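Local coordinates for sensor protein CpxA (Vibrio parahaemolyticus, PDB 3V67) that is probably a membrane-bound histidine kinase of a two-component system that phosphorylates itself from ATP, this fragment being its periplasmic sensor domain, at residues 58-63 / 110-115. Numbering follows the deposited sequence.
Sequences VFFSDY and IVLADS
The aromatic ring of Phe60 meets the side chains of Ile110 and Leu112 on one side of the antiparallel sheet of this PAS-fold sensor domain. Strands 57-61 and 102-112 are not neighbours: strand 115-124 runs between them, pairing through its backbone with both, and the closest CA atoms, those of Phe60 and Ile110, stay 9.0 Å apart. The contact is therefore made by side chains reaching past the intervening strand.

Apolar packing carries it. With CG anti to the carbonyl carbon (chi1 -65°), the Phe60 ring is directed at strand 102-112 and presents its CE1 corner to two methyl groups. CD1 of Ile110 sits at the ring edge, near the ring plane, 3.9 Å from Phe60 CE1; the extended chain of Ile110 brings this terminal methyl to the ring. Leu112 CD1 comes obliquely to the ring, 3.7 Å from Phe60 CE1, and also touches CZ. Both aliphatic chains cross the phenylalanine at about a right angle. All three residues are buried: helix 37-46 packs on Phe60 and Leu112, helix 14-30 on Ile110 and Leu112.

Leu112 opens a type I' turn to Ser115, joining strands 102-112 and 115-124 as a tight hairpin, with backbone bonds in both directions between these two residues. Near Tyr63, a water lies in the plane of the phenol ring, 2.6 Å from Tyr63 OH, and donates a weak bond to Ile110 O at 3.5 Å.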
# COMPACT_ATOMS: atom_id res chain seq x y z
N VAL A 58 6.63 -18.74 -2.13
CA VAL A 58 5.35 -19.20 -2.65
C VAL A 58 4.74 -20.31 -1.79
O VAL A 58 5.40 -21.32 -1.52
CB VAL A 58 5.48 -19.67 -4.11
CG1 VAL A 58 4.19 -20.32 -4.58
CG2 VAL A 58 5.85 -18.50 -5.02
N PHE A 59 3.50 -20.11 -1.35
CA PHE A 59 2.77 -21.12 -0.59
C PHE A 59 1.62 -21.68 -1.42
O PHE A 59 1.18 -21.05 -2.38
CB PHE A 59 2.17 -20.51 0.68
CG PHE A 59 3.14 -20.27 1.80
CD1 PHE A 59 3.36 -21.24 2.77
CD2 PHE A 59 3.80 -19.06 1.91
CE1 PHE A 59 4.24 -21.00 3.81
CE2 PHE A 59 4.68 -18.82 2.95
CZ PHE A 59 4.89 -19.79 3.91
N PHE A 60 1.12 -22.84 -1.01
CA PHE A 60 -0.02 -23.44 -1.68
C PHE A 60 -1.03 -23.95 -0.68
O PHE A 60 -0.69 -24.25 0.46
CB PHE A 60 0.44 -24.59 -2.58
CG PHE A 60 1.31 -24.15 -3.73
CD1 PHE A 60 0.75 -23.60 -4.86
CD2 PHE A 60 2.69 -24.30 -3.67
CE1 PHE A 60 1.54 -23.19 -5.92
CE2 PHE A 60 3.48 -23.89 -4.72
CZ PHE A 60 2.91 -23.34 -5.85
N SER A 61 -2.29 -24.05 -1.11
CA SER A 61 -3.32 -24.70 -0.32
C SER A 61 -4.34 -25.32 -1.25
O SER A 61 -4.30 -25.08 -2.46
CB SER A 61 -4.01 -23.70 0.61
OG SER A 61 -5.05 -23.00 -0.06
N ASP A 62 -5.23 -26.13 -0.71
CA ASP A 62 -6.33 -26.66 -1.51
C ASP A 62 -7.58 -25.81 -1.30
O ASP A 62 -7.50 -24.72 -0.73
CB ASP A 62 -6.59 -28.14 -1.21
CG ASP A 62 -6.81 -28.42 0.27
OD1 ASP A 62 -7.38 -27.56 0.97
OD2 ASP A 62 -6.41 -29.51 0.73
N TYR A 63 -8.72 -26.31 -1.76
CA TYR A 63 -9.99 -25.63 -1.54
C TYR A 63 -10.71 -26.19 -0.33
O TYR A 63 -11.94 -26.11 -0.24
CB TYR A 63 -10.88 -25.74 -2.77
CG TYR A 63 -10.44 -24.89 -3.94
CD1 TYR A 63 -10.92 -23.60 -4.10
CD2 TYR A 63 -9.54 -25.37 -4.88
CE1 TYR A 63 -10.53 -22.82 -5.17
CE2 TYR A 63 -9.14 -24.60 -5.95
CZ TYR A 63 -9.64 -23.32 -6.09
OH TYR A 63 -9.24 -22.56 -7.16
N ILE A 110 -4.62 -21.86 -9.15
CA ILE A 110 -3.52 -22.43 -9.91
C ILE A 110 -3.80 -23.90 -10.21
O ILE A 110 -4.49 -24.57 -9.46
CB ILE A 110 -2.17 -22.27 -9.17
CG1 ILE A 110 -0.99 -22.46 -10.13
CG2 ILE A 110 -2.08 -23.22 -7.97
CD1 ILE A 110 0.37 -22.21 -9.51
N VAL A 111 -3.29 -24.38 -11.34
CA VAL A 111 -3.46 -25.77 -11.70
C VAL A 111 -2.10 -26.46 -11.79
O VAL A 111 -1.28 -26.13 -12.65
CB VAL A 111 -4.20 -25.94 -13.04
CG1 VAL A 111 -4.25 -27.41 -13.43
CG2 VAL A 111 -5.60 -25.35 -12.95
N LEU A 112 -1.88 -27.41 -10.89
CA LEU A 112 -0.64 -28.16 -10.86
C LEU A 112 -0.95 -29.65 -10.79
O LEU A 112 -1.74 -30.08 -9.96
CB LEU A 112 0.21 -27.74 -9.65
CG LEU A 112 0.66 -26.28 -9.59
CD1 LEU A 112 1.50 -26.03 -8.34
CD2 LEU A 112 1.43 -25.89 -10.85
N ALA A 113 -0.32 -30.42 -11.68
CA ALA A 113 -0.55 -31.86 -11.77
C ALA A 113 -2.03 -32.20 -11.97
O ALA A 113 -2.55 -33.12 -11.34
CB ALA A 113 0.00 -32.58 -10.54
N ASP A 114 -2.69 -31.46 -12.85
CA ASP A 114 -4.12 -31.62 -13.12
C ASP A 114 -4.98 -31.50 -11.86
O ASP A 114 -6.08 -32.04 -11.80
CB ASP A 114 -4.40 -32.95 -13.83
CG ASP A 114 -4.35 -32.81 -15.34
OD1 ASP A 114 -4.78 -31.76 -15.86
OD2 ASP A 114 -3.89 -33.76 -16.01
N SER A 115 -4.48 -30.77 -10.87
CA SER A 115 -5.24 -30.52 -9.65
C SER A 115 -5.46 -29.02 -9.48
O SER A 115 -4.57 -28.22 -9.73
CB SER A 115 -4.49 -31.07 -8.43
OG SER A 115 -4.20 -32.44 -8.60
O HOH W 1 -7.81 -23.74 -8.99